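Local structure of uncharacterized protein (Sulfolobus solfataricus P2, 2QS7) at residues K9-V14 / D134-G139; I13-T18 / F43-L48; T18-M23 / P62-N67; V100-C105 / E121-V126. The protein is of unknown function but, as a member of the DsrE/DsrF-like family, is a putative oxidoreductase that assembles here from three subunits. One frame throughout, in Å; residues are numbered along the deposited sequence.

Interaction 1. Residues K9-V14 / D134-G139; sequences KLSIIV and DRAEGG
Lys9 reaches from the first strand across to the end of helix 129-136 and gives its ammonium group to two backbone carbonyls. NZ lies 2.7 Å from Arg135 O and 2.7 Å from Glu137 O. Each bond meets its oxygen tilted by about 30° from the carbonyl plane. The side chain leaves with CG anti to the backbone N (chi1 -180°) and then bends at CG-CD (chi3 64°). This bend lays CD and CE against Arg135 O and turns NZ in between the two acceptors.

Ser11 points the same way from the strand and meets Ala136 side chain to side chain, with OG 3.6 Å from CB. One water extends this pair: Ser11 OG donates to it, and it donates to Ala136 O at 2.8 Å. The hydroxyl is also bonded to Asn40 on the neighbouring strand 38-43, as is Arg135 NE.

At the end of the helix, Ala136 to Gly139 form a type II turn with Gly138 at its third position. Gly139 then passes Lys9, its CA 3.6 Å from Lys9 O. The contact is a lysine bound to carbonyls at and just past a helix C-terminus, where the last helix of the alpha/beta fold leads into strand 140-143, outermost in this chain's parallel sheet.

Interaction 2. Residues I13-T18 / F43-L48; sequences IVFSGT and FTFWGL
Val14 O receives the backbone N-H of Thr44 in an almost straight bond, 3.1 Å long with an angle of 176° at the hydrogen. The amide comes from above the carbonyl plane. Gly47 CA also approaches Val14 O, as a CA-H...O contact. Val14 and Phe43 form a parallel beta bridge here, at the C-terminal ends of strands 9-14 and 38-43. Both chains then leave the parallel sheet of this alpha/beta fold.

The next carbonyl, Phe15 O, accepts from Gly47 N at 3.0 Å, in the first turn of helix 45-50. That bond is bent, and the donor stands well above the carbonyl plane. Gly47 fits closely against the loop that follows strand 9-14, its CA 3.3 Å from Ser16 O.

Side chains pack on both sides of this backbone seam. Val14 lies alongside Phe43 with CB over the ring face, a CH-pi contact. Ile13 CG2 meets Thr44 CG2, whose methyl also sits at the edge of the Phe15 ring. The Phe15 ring swings out with CG anti to the backbone N (chi1 170°) and joins an aromatic cluster with Phe45 and Trp46. Trp46 NE1 is bonded to Asp20 of the second subunit, which brings the cluster to the subunit interface. Within it, the edge of Trp46 faces Phe15 in an offset edge-to-face pair, planes at 75°, with Trp46 CD1 3.6 Å from Phe15 CE2.

Interaction 3. Residues T18-M23 / P62-N67; sequences TIDKLM and PQIDKN
Ile19 and Asp20, in the first turn of helix 19-34, each hold the 62-67 loop by one hydrogen bond. Ile19 N donates to Gln63 O at 2.8 Å, with an angle of 163° at the hydrogen. Asp20 OD1 accepts from Asp65 N at 2.9 Å, met from above the carboxylate plane.

The Asp20 carboxylate gets there because CG sits between the backbone N and the carbonyl carbon (chi1 54°). This rotamer turns it back toward the start of the helix, where Thr18 OG1 adds a weak bond to the same OD1. The other oxygen, OD2, lies 3.4 Å from Asp65 CB and is bonded to Trp46 of the third subunit. The loop thus lies across a helix N-terminus. Thr18 is the N-cap residue by position, and its carbonyl receives the backbone N-H of both Lys21 and Leu22.

Asp65 is folded into an Asx turn: OD1 takes the N-H of Asn67 at 2.8 Å. The Asp20 and Asp65 side chains cross obliquely, with OD2 of Asp20 4.4 Å from OD2 of Asp65. The N-H donors around both carboxylates probably offset their closeness.

Ile19 covers the apolar side. Its CG1 branch runs anti to the backbone N (chi1 -167°) and lies alongside Pro62. The CG2 methyl points instead to Ile64, touching CD1. Thr18 CB rests on Gln63 O at 3.3 Å.

Interaction 4. Residues V100-C105 / E121-V126; sequences VKVFAC and EFVDDV
Val102 and Asp124 make the closest polar contact, a pair of hydrogen bonds running both ways between the two residues. Val102 N donates to Asp124 OD2 at 2.8 Å, nearly straight, using the anti lone pair of that oxygen. In return Asp124 N donates to Val102 O at 2.7 Å. The carboxylate therefore takes the place of a backbone carbonyl beside the strand. CG is anti to the carbonyl carbon of Asp124 (chi1 -64°), which aims the group at Val102 N. Its other oxygen, OD1, forms a salt bridge with Lys95 of helix 87-97, so both oxygens are engaged. Asp125 N adds a weak bond to Val102 O.

Regular parallel pairing follows. Ala104 N donates to Asp125 O at 2.9 Å in the carbonyl plane, and Phe103 pairs with Asp125 and Ala104 with Val126. Short CA-H...O contacts from Phe103 and Val126 accompany the ladder.

The apolar contacts lie mainly on the side of Val102 and Ala104. Val102 CG1 meets Val123 CG2 and packs against the Phe122 ring, 4.2 Å from CE1. Ala104 CB touches Val123 CG1 at 4.0 Å and Val126 CG2. On the other face, Phe103 CD1 packs on Asp125 CB.

The segments belong to a beta-alpha-beta unit: strand 99-105 leads through helix 106-111 to strand 125-127, outermost in this chain's sheet, with strand 38-43 on the far side of 99-105.

In the fold
From the N terminus, strand 9-14 opens interaction 1, which closes only at 134-139, so interactions 3 and 4 nest inside its loop. The end of the same strand starts interaction 2, which shares Ile13 and Val14 with interaction 1 and closes at 43-48. Interaction 3 starts at Thr18, the last residue of 13-18, and closes at 62-67. It therefore crosses interaction 2. Interaction 4 comes later, in series with both. Its strand 99-105 bonds to Phe43 of interaction 2, and its Phe103 packs against Arg135 of interaction 1. Interactions 1, 2 and 4 share the parallel sheet. Interaction 3 ties helix 19-34 to the 62-67 loop.

Interaction 1. Residues K9-V14 / D134-G139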
loop_
_atom_site.group_PDB
_atom_site.type_symbol
_atom_site.label_atom_id
_atom_site.label_comp_id
_atom_site.label_asym_id
_atom_site.label_seq_id
_atom_site.Cartn_x
_atom_site.Cartn_y
_atom_site.Cartn_z
ATOM N N LYS A 9 -4.532 18.422 -2.077
ATOM C CA LYS A 9 -4.136 17.788 -0.827
ATOM C C LYS A 9 -3.725 16.370 -1.028
ATOM O O LYS A 9 -4.338 15.645 -1.810
ATOM C CB LYS A 9 -5.359 17.856 0.113
ATOM C CG LYS A 9 -5.173 17.256 1.474
ATOM C CD LYS A 9 -6.361 17.688 2.426
ATOM C CE LYS A 9 -7.692 17.182 1.996
ATOM N NZ LYS A 9 -8.747 17.383 3.043
ATOM N N LEU A 10 -2.674 15.988 -0.321
ATOM C CA LEU A 10 -2.165 14.637 -0.280
ATOM C C LEU A 10 -2.041 14.198 1.186
ATOM O O LEU A 10 -1.450 14.886 2.001
ATOM C CB LEU A 10 -0.776 14.584 -0.891
ATOM C CG LEU A 10 -0.042 13.235 -0.854
ATOM C CD1 LEU A 10 -0.780 12.170 -1.657
ATOM C CD2 LEU A 10 1.406 13.434 -1.382
ATOM N N SER A 11 -2.602 13.034 1.501
ATOM C CA SER A 11 -2.504 12.476 2.831
ATOM C C SER A 11 -1.936 11.079 2.722
ATOM O O SER A 11 -2.321 10.291 1.861
ATOM C CB SER A 11 -3.872 12.482 3.522
ATOM O OG SER A 11 -4.463 13.812 3.577
ATOM N N ILE A 12 -1.007 10.762 3.604
ATOM C CA ILE A 12 -0.350 9.455 3.557
ATOM C C ILE A 12 -0.316 8.819 4.917
ATOM O O ILE A 12 0.073 9.469 5.891
ATOM C CB ILE A 12 1.134 9.590 3.098
ATOM C CG1 ILE A 12 1.223 10.334 1.762
ATOM C CG2 ILE A 12 1.821 8.190 3.025
ATOM C CD1 ILE A 12 2.697 10.509 1.300
ATOM N N ILE A 13 -0.746 7.550 4.971
ATOM C CA ILE A 13 -0.640 6.732 6.176
ATOM C C ILE A 13 0.691 6.023 6.015
ATOM O O ILE A 13 0.891 5.189 5.105
ATOM C CB ILE A 13 -1.753 5.696 6.352
ATOM C CG1 ILE A 13 -3.095 6.390 6.470
ATOM C CG2 ILE A 13 -1.507 4.795 7.599
ATOM C CD1 ILE A 13 -4.310 5.406 6.485
ATOM N N VAL A 14 1.633 6.418 6.852
ATOM C CA VAL A 14 2.997 5.858 6.801
ATOM C C VAL A 14 3.022 4.719 7.767
ATOM O O VAL A 14 3.296 4.890 8.965
ATOM C CB VAL A 14 4.085 6.909 7.149
ATOM C CG1 VAL A 14 5.491 6.312 6.968
ATOM C CG2 VAL A 14 3.909 8.191 6.299
ATOM N N ASP A 134 -10.720 12.443 8.540
ATOM C CA ASP A 134 -11.298 13.746 8.366
ATOM C C ASP A 134 -10.374 14.633 7.615
ATOM O O ASP A 134 -10.766 15.310 6.697
ATOM C CB ASP A 134 -11.518 14.411 9.718
ATOM C CG ASP A 134 -12.815 13.988 10.415
ATOM O OD1 ASP A 134 -13.629 13.202 9.867
ATOM O OD2 ASP A 134 -13.025 14.508 11.535
ATOM N N ARG A 135 -9.118 14.655 8.029
ATOM C CA ARG A 135 -8.121 15.467 7.313
ATOM C C ARG A 135 -7.885 15.065 5.907
ATOM O O ARG A 135 -7.724 15.921 5.054
ATOM C CB ARG A 135 -6.760 15.452 8.042
ATOM C CG ARG A 135 -6.494 16.703 8.700
ATOM C CD ARG A 135 -5.129 16.879 9.063
ATOM N NE ARG A 135 -4.751 18.227 8.689
ATOM C CZ ARG A 135 -4.882 19.310 9.433
ATOM N NH1 ARG A 135 -5.398 19.280 10.643
ATOM N NH2 ARG A 135 -4.457 20.447 8.934
ATOM N N ALA A 136 -7.923 13.767 5.630
ATOM C CA ALA A 136 -7.708 13.277 4.275
ATOM C C ALA A 136 -8.833 13.459 3.297
ATOM O O ALA A 136 -8.635 13.399 2.070
ATOM C CB ALA A 136 -7.412 11.804 4.306
ATOM N N GLU A 137 -10.032 13.593 3.821
ATOM C CA GLU A 137 -11.222 13.652 3.010
ATOM C C GLU A 137 -11.127 14.694 1.917
ATOM O O GLU A 137 -10.762 15.803 2.175
ATOM C CB GLU A 137 -12.409 14.000 3.924
ATOM C CG GLU A 137 -13.790 13.705 3.339
ATOM C CD GLU A 137 -14.927 14.256 4.265
ATOM O OE1 GLU A 137 -14.677 14.440 5.500
ATOM O OE2 GLU A 137 -16.046 14.524 3.759
ATOM N N GLY A 138 -11.430 14.295 0.691
ATOM C CA GLY A 138 -11.426 15.187 -0.439
ATOM C C GLY A 138 -10.110 15.286 -1.178
ATOM O O GLY A 138 -10.077 15.886 -2.232
ATOM N N GLY A 139 -9.031 14.711 -0.667
ATOM C CA GLY A 139 -7.753 14.765 -1.394
ATOM C C GLY A 139 -7.306 13.369 -1.815
ATOM O O GLY A 139 -8.043 12.394 -1.650
HETATM O O HOH W 1 -5.976 13.724 1.353
#

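Interaction 2. Residues I13-T18 / F43-L48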
loop_
_atom_site.group_PDB
_atom_site.type_symbol
_atom_site.label_atom_id
_atom_site.label_comp_id
_atom_site.label_asym_id
_atom_site.label_seq_id
_atom_site.Cartn_x
_atom_site.Cartn_y
_atom_site.Cartn_z
ATOM N N ILE A 13 -0.746 7.550 4.971
ATOM C CA ILE A 13 -0.640 6.732 6.176
ATOM C C ILE A 13 0.691 6.023 6.015
ATOM O O ILE A 13 0.891 5.189 5.105
ATOM C CB ILE A 13 -1.753 5.696 6.352
ATOM C CG1 ILE A 13 -3.095 6.390 6.470
ATOM C CG2 ILE A 13 -1.507 4.795 7.599
ATOM C CD1 ILE A 13 -4.310 5.406 6.485
ATOM N N VAL A 14 1.633 6.418 6.852
ATOM C CA VAL A 14 2.997 5.858 6.801
ATOM C C VAL A 14 3.022 4.719 7.767
ATOM O O VAL A 14 3.296 4.890 8.965
ATOM C CB VAL A 14 4.085 6.909 7.149
ATOM C CG1 VAL A 14 5.491 6.312 6.968
ATOM C CG2 VAL A 14 3.909 8.191 6.299
ATOM N N PHE A 15 2.669 3.546 7.246
ATOM C CA PHE A 15 2.640 2.310 8.041
ATOM C C PHE A 15 3.982 1.611 8.096
ATOM O O PHE A 15 4.378 1.023 9.154
ATOM C CB PHE A 15 1.619 1.367 7.394
ATOM C CG PHE A 15 1.626 -0.012 7.933
ATOM C CD1 PHE A 15 0.867 -0.345 9.028
ATOM C CD2 PHE A 15 2.405 -0.996 7.356
ATOM C CE1 PHE A 15 0.895 -1.620 9.515
ATOM C CE2 PHE A 15 2.398 -2.248 7.833
ATOM C CZ PHE A 15 1.658 -2.565 8.915
ATOM N N SER A 16 4.660 1.614 6.944
ATOM C CA SER A 16 5.951 0.902 6.808
ATOM C C SER A 16 7.113 1.634 7.463
ATOM O O SER A 16 7.073 2.846 7.676
ATOM C CB SER A 16 6.245 0.643 5.334
ATOM O OG SER A 16 5.167 -0.069 4.736
ATOM N N GLY A 17 8.148 0.866 7.814
ATOM C CA GLY A 17 9.313 1.420 8.470
ATOM C C GLY A 17 10.646 1.075 7.812
ATOM O O GLY A 17 11.663 1.385 8.373
ATOM N N THR A 18 10.637 0.465 6.635
ATOM C CA THR A 18 11.870 0.135 5.934
ATOM C C THR A 18 12.292 1.359 5.126
ATOM O O THR A 18 11.478 2.168 4.727
ATOM C CB THR A 18 11.726 -1.125 5.058
ATOM O OG1 THR A 18 10.623 -0.967 4.151
ATOM C CG2 THR A 18 11.469 -2.322 5.927
ATOM N N PHE A 43 1.827 8.792 10.891
ATOM C CA PHE A 43 2.740 7.702 11.171
ATOM C C PHE A 43 2.124 6.726 12.128
ATOM O O PHE A 43 1.741 7.089 13.231
ATOM C CB PHE A 43 4.059 8.212 11.707
ATOM C CG PHE A 43 4.864 8.939 10.692
ATOM C CD1 PHE A 43 4.581 10.260 10.397
ATOM C CD2 PHE A 43 5.919 8.318 10.036
ATOM C CE1 PHE A 43 5.326 10.963 9.457
ATOM C CE2 PHE A 43 6.674 9.022 9.076
ATOM C CZ PHE A 43 6.356 10.355 8.787
ATOM N N THR A 44 2.059 5.474 11.707
ATOM C CA THR A 44 1.423 4.433 12.472
ATOM C C THR A 44 2.257 3.159 12.390
ATOM O O THR A 44 3.101 3.008 11.517
ATOM C CB THR A 44 -0.019 4.222 11.960
ATOM O OG1 THR A 44 -0.726 3.397 12.885
ATOM C CG2 THR A 44 -0.047 3.587 10.544
ATOM N N PHE A 45 2.053 2.265 13.330
ATOM C CA PHE A 45 2.817 1.020 13.381
ATOM C C PHE A 45 4.300 1.221 13.169
ATOM O O PHE A 45 4.934 1.931 13.932
ATOM C CB PHE A 45 2.217 -0.026 12.411
ATOM C CG PHE A 45 0.986 -0.691 12.950
ATOM C CD1 PHE A 45 -0.266 -0.070 12.838
ATOM C CD2 PHE A 45 1.083 -1.910 13.636
ATOM C CE1 PHE A 45 -1.417 -0.674 13.393
ATOM C CE2 PHE A 45 -0.054 -2.518 14.189
ATOM C CZ PHE A 45 -1.299 -1.903 14.069
ATOM N N TRP A 46 4.851 0.627 12.130
ATOM C CA TRP A 46 6.298 0.648 11.921
ATOM C C TRP A 46 6.814 2.029 11.580
ATOM O O TRP A 46 7.958 2.382 11.890
ATOM C CB TRP A 46 6.669 -0.350 10.827
ATOM C CG TRP A 46 6.017 -1.656 11.019
ATOM C CD1 TRP A 46 5.194 -2.297 10.151
ATOM C CD2 TRP A 46 6.095 -2.478 12.189
ATOM N NE1 TRP A 46 4.774 -3.486 10.696
ATOM C CE2 TRP A 46 5.301 -3.613 11.951
ATOM C CE3 TRP A 46 6.755 -2.358 13.418
ATOM C CZ2 TRP A 46 5.155 -4.640 12.894
ATOM C CZ3 TRP A 46 6.601 -3.355 14.352
ATOM C CH2 TRP A 46 5.813 -4.496 14.083
ATOM N N GLY A 47 5.957 2.806 10.941
ATOM C CA GLY A 47 6.301 4.159 10.565
ATOM C C GLY A 47 6.409 5.020 11.797
ATOM O O GLY A 47 7.190 5.949 11.840
ATOM N N LEU A 48 5.618 4.728 12.812
ATOM C CA LEU A 48 5.682 5.512 14.032
ATOM C C LEU A 48 6.997 5.223 14.732
ATOM O O LEU A 48 7.645 6.102 15.288
ATOM C CB LEU A 48 4.490 5.179 14.911
ATOM C CG LEU A 48 4.374 6.008 16.171
ATOM C CD1 LEU A 48 4.353 7.477 15.852
ATOM C CD2 LEU A 48 3.114 5.583 16.853
#

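Interaction 3. Residues T18-M23 / P62-N67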
loop_
_atom_site.group_PDB
_atom_site.type_symbol
_atom_site.label_atom_id
_atom_site.label_comp_id
_atom_site.label_asym_id
_atom_site.label_seq_id
_atom_site.Cartn_x
_atom_site.Cartn_y
_atom_site.Cartn_z
ATOM N N THR A 18 10.637 0.465 6.635
ATOM C CA THR A 18 11.870 0.135 5.934
ATOM C C THR A 18 12.292 1.359 5.126
ATOM O O THR A 18 11.478 2.168 4.727
ATOM C CB THR A 18 11.726 -1.125 5.058
ATOM O OG1 THR A 18 10.623 -0.967 4.151
ATOM C CG2 THR A 18 11.469 -2.322 5.927
ATOM N N ILE A 19 13.587 1.479 4.878
ATOM C CA ILE A 19 14.124 2.647 4.199
ATOM C C ILE A 19 13.577 2.809 2.788
ATOM O O ILE A 19 13.342 3.931 2.368
ATOM C CB ILE A 19 15.695 2.658 4.202
ATOM C CG1 ILE A 19 16.250 4.019 3.778
ATOM C CG2 ILE A 19 16.274 1.565 3.310
ATOM C CD1 ILE A 19 15.917 5.118 4.729
ATOM N N ASP A 20 13.356 1.703 2.085
ATOM C CA ASP A 20 12.856 1.776 0.715
ATOM C C ASP A 20 11.439 2.292 0.648
ATOM O O ASP A 20 11.027 2.780 -0.390
ATOM C CB ASP A 20 12.996 0.439 -0.021
ATOM C CG ASP A 20 12.361 -0.701 0.726
ATOM O OD1 ASP A 20 12.832 -0.977 1.858
ATOM O OD2 ASP A 20 11.425 -1.331 0.172
ATOM N N LYS A 21 10.690 2.218 1.744
ATOM C CA LYS A 21 9.347 2.792 1.765
ATOM C C LYS A 21 9.339 4.200 2.359
ATOM O O LYS A 21 8.538 5.045 1.979
ATOM C CB LYS A 21 8.357 1.873 2.455
ATOM C CG LYS A 21 8.138 0.582 1.661
ATOM C CD LYS A 21 6.701 0.080 1.758
ATOM C CE LYS A 21 6.506 -1.259 1.044
ATOM N NZ LYS A 21 5.129 -1.854 1.230
ATOM N N LEU A 22 10.264 4.481 3.255
ATOM C CA LEU A 22 10.339 5.805 3.842
ATOM C C LEU A 22 10.846 6.809 2.811
ATOM O O LEU A 22 10.433 7.959 2.849
ATOM C CB LEU A 22 11.208 5.796 5.106
ATOM C CG LEU A 22 10.635 5.058 6.325
ATOM C CD1 LEU A 22 11.712 4.799 7.388
ATOM C CD2 LEU A 22 9.436 5.825 6.896
HETATM N N MSE A 23 11.735 6.400 1.895
HETATM C CA MSE A 23 12.217 7.326 0.849
HETATM C C MSE A 23 11.094 7.907 -0.015
HETATM O O MSE A 23 11.044 9.112 -0.188
HETATM C CB MSE A 23 13.287 6.675 -0.025
HETATM C CG MSE A 23 14.703 6.633 0.583
HETATM SE SE MSE A 23 15.411 8.407 1.062
HETATM C CE MSE A 23 14.741 9.531 -0.429
ATOM N N PRO A 62 20.191 1.545 8.012
ATOM C CA PRO A 62 18.746 1.457 7.679
ATOM C C PRO A 62 18.344 0.074 7.145
ATOM O O PRO A 62 19.163 -0.610 6.502
ATOM C CB PRO A 62 18.532 2.563 6.617
ATOM C CG PRO A 62 19.942 3.071 6.257
ATOM C CD PRO A 62 20.834 2.731 7.410
ATOM N N GLN A 63 17.104 -0.332 7.405
ATOM C CA GLN A 63 16.674 -1.666 6.998
ATOM C C GLN A 63 15.918 -1.618 5.673
ATOM O O GLN A 63 14.952 -0.910 5.558
ATOM C CB GLN A 63 15.838 -2.352 8.110
ATOM C CG GLN A 63 14.756 -1.435 8.774
ATOM C CD GLN A 63 13.573 -2.189 9.449
ATOM O OE1 GLN A 63 13.612 -3.403 9.668
ATOM N NE2 GLN A 63 12.507 -1.444 9.757
ATOM N N ILE A 64 16.401 -2.353 4.678
ATOM C CA ILE A 64 15.715 -2.502 3.397
ATOM C C ILE A 64 14.709 -3.650 3.541
ATOM O O ILE A 64 14.890 -4.563 4.353
ATOM C CB ILE A 64 16.678 -2.949 2.246
ATOM C CG1 ILE A 64 17.791 -1.944 1.979
ATOM C CG2 ILE A 64 15.920 -3.092 0.919
ATOM C CD1 ILE A 64 17.308 -0.752 1.183
ATOM N N ASP A 65 13.651 -3.610 2.748
ATOM C CA ASP A 65 12.686 -4.700 2.708
ATOM C C ASP A 65 13.451 -5.990 2.346
ATOM O O ASP A 65 14.168 -6.024 1.355
ATOM C CB ASP A 65 11.600 -4.381 1.669
ATOM C CG ASP A 65 10.465 -5.401 1.638
ATOM O OD1 ASP A 65 10.704 -6.597 1.899
ATOM O OD2 ASP A 65 9.313 -5.016 1.317
ATOM N N LYS A 66 13.287 -7.034 3.155
ATOM C CA LYS A 66 13.938 -8.309 2.887
ATOM C C LYS A 66 13.650 -8.843 1.472
ATOM O O LYS A 66 14.436 -9.587 0.926
ATOM C CB LYS A 66 13.539 -9.343 3.946
ATOM C CG LYS A 66 14.040 -9.034 5.365
ATOM C CD LYS A 66 13.656 -10.150 6.330
ATOM C CE LYS A 66 14.396 -10.071 7.650
ATOM N NZ LYS A 66 14.237 -11.358 8.404
ATOM N N ASN A 67 12.518 -8.458 0.882
ATOM C CA ASN A 67 12.181 -8.894 -0.477
ATOM C C ASN A 67 13.135 -8.368 -1.556
ATOM O O ASN A 67 13.225 -8.951 -2.657
ATOM C CB ASN A 67 10.784 -8.430 -0.845
ATOM C CG ASN A 67 9.720 -9.120 -0.065
ATOM O OD1 ASN A 67 9.718 -10.321 0.035
ATOM N ND2 ASN A 67 8.763 -8.363 0.440
#

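Interaction 4. Residues V100-C105 / E121-V126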
loop_
_atom_site.group_PDB
_atom_site.type_symbol
_atom_site.label_atom_id
_atom_site.label_comp_id
_atom_site.label_asym_id
_atom_site.label_seq_id
_atom_site.Cartn_x
_atom_site.Cartn_y
_atom_site.Cartn_z
ATOM N N VAL A 100 2.826 21.249 5.527
ATOM C CA VAL A 100 2.984 19.854 5.813
ATOM C C VAL A 100 2.718 19.656 7.298
ATOM O O VAL A 100 3.272 20.389 8.134
ATOM C CB VAL A 100 4.430 19.362 5.465
ATOM C CG1 VAL A 100 4.617 17.877 5.873
ATOM C CG2 VAL A 100 4.711 19.582 4.009
ATOM N N LYS A 101 1.856 18.684 7.618
ATOM C CA LYS A 101 1.543 18.345 8.998
ATOM C C LYS A 101 1.884 16.885 9.241
ATOM O O LYS A 101 1.577 16.020 8.414
ATOM C CB LYS A 101 0.077 18.584 9.301
ATOM C CG LYS A 101 -0.336 20.053 9.249
ATOM C CD LYS A 101 0.202 20.789 10.431
ATOM C CE LYS A 101 -0.167 22.269 10.404
ATOM N NZ LYS A 101 0.749 23.088 9.520
ATOM N N VAL A 102 2.544 16.644 10.368
ATOM C CA VAL A 102 2.989 15.327 10.761
ATOM C C VAL A 102 2.247 14.923 11.994
ATOM O O VAL A 102 2.308 15.610 13.019
ATOM C CB VAL A 102 4.499 15.345 11.022
ATOM C CG1 VAL A 102 5.022 13.999 11.520
ATOM C CG2 VAL A 102 5.214 15.765 9.737
ATOM N N PHE A 103 1.529 13.821 11.883
ATOM C CA PHE A 103 0.738 13.263 12.968
ATOM C C PHE A 103 1.257 11.885 13.356
ATOM O O PHE A 103 1.710 11.135 12.517
ATOM C CB PHE A 103 -0.720 13.113 12.531
ATOM C CG PHE A 103 -1.375 14.407 12.182
ATOM C CD1 PHE A 103 -1.835 15.257 13.178
ATOM C CD2 PHE A 103 -1.472 14.807 10.877
ATOM C CE1 PHE A 103 -2.422 16.466 12.874
ATOM C CE2 PHE A 103 -2.064 16.000 10.556
ATOM C CZ PHE A 103 -2.547 16.837 11.562
ATOM N N ALA A 104 1.138 11.578 14.640
ATOM C CA ALA A 104 1.493 10.300 15.197
ATOM C C ALA A 104 0.214 9.614 15.646
ATOM O O ALA A 104 -0.647 10.229 16.246
ATOM C CB ALA A 104 2.479 10.490 16.430
ATOM N N CYS A 105 0.113 8.330 15.346
ATOM C CA CYS A 105 -1.020 7.494 15.695
ATOM C C CYS A 105 -1.059 7.130 17.169
ATOM O O CYS A 105 -0.162 6.459 17.669
ATOM C CB CYS A 105 -0.895 6.197 14.907
ATOM S SG CYS A 105 -2.033 4.891 15.382
ATOM N N GLU A 121 10.749 16.020 17.170
ATOM C CA GLU A 121 10.203 17.356 17.402
ATOM C C GLU A 121 9.242 17.803 16.313
ATOM O O GLU A 121 8.326 18.575 16.573
ATOM C CB GLU A 121 11.335 18.392 17.482
ATOM C CG GLU A 121 12.358 18.126 18.601
ATOM C CD GLU A 121 11.774 18.228 20.015
ATOM O OE1 GLU A 121 10.687 18.842 20.170
ATOM O OE2 GLU A 121 12.420 17.717 20.970
ATOM N N PHE A 122 9.451 17.294 15.107
ATOM C CA PHE A 122 8.661 17.709 13.980
ATOM C C PHE A 122 7.250 17.118 13.948
ATOM O O PHE A 122 6.509 17.385 13.031
ATOM C CB PHE A 122 9.455 17.499 12.679
ATOM C CG PHE A 122 9.435 16.097 12.118
ATOM C CD1 PHE A 122 9.145 14.986 12.884
ATOM C CD2 PHE A 122 9.830 15.895 10.805
ATOM C CE1 PHE A 122 9.157 13.717 12.319
ATOM C CE2 PHE A 122 9.856 14.618 10.250
ATOM C CZ PHE A 122 9.519 13.537 11.012
ATOM N N VAL A 123 6.897 16.298 14.938
ATOM C CA VAL A 123 5.538 15.766 15.025
ATOM C C VAL A 123 4.673 16.892 15.557
ATOM O O VAL A 123 4.976 17.494 16.586
ATOM C CB VAL A 123 5.448 14.561 15.959
ATOM C CG1 VAL A 123 3.983 14.167 16.231
ATOM C CG2 VAL A 123 6.286 13.394 15.390
ATOM N N ASP A 124 3.610 17.185 14.842
ATOM C CA ASP A 124 2.697 18.252 15.198
ATOM C C ASP A 124 1.654 17.816 16.212
ATOM O O ASP A 124 1.288 18.575 17.081
ATOM C CB ASP A 124 2.026 18.781 13.915
ATOM C CG ASP A 124 3.041 19.400 12.984
ATOM O OD1 ASP A 124 3.717 20.341 13.444
ATOM O OD2 ASP A 124 3.220 18.937 11.838
ATOM N N ASP A 125 1.156 16.597 16.118
ATOM C CA ASP A 125 0.138 16.171 17.052
ATOM C C ASP A 125 -0.010 14.665 17.057
ATOM O O ASP A 125 0.441 13.994 16.149
ATOM C CB ASP A 125 -1.215 16.805 16.682
ATOM C CG ASP A 125 -2.157 16.930 17.879
ATOM O OD1 ASP A 125 -1.838 16.410 18.994
ATOM O OD2 ASP A 125 -3.223 17.564 17.711
ATOM N N VAL A 126 -0.642 14.159 18.118
ATOM C CA VAL A 126 -0.927 12.743 18.305
ATOM C C VAL A 126 -2.423 12.646 18.153
ATOM O O VAL A 126 -3.155 13.344 18.862
ATOM C CB VAL A 126 -0.521 12.215 19.708
ATOM C CG1 VAL A 126 -1.141 10.842 19.981
ATOM C CG2 VAL A 126 0.991 12.139 19.830
#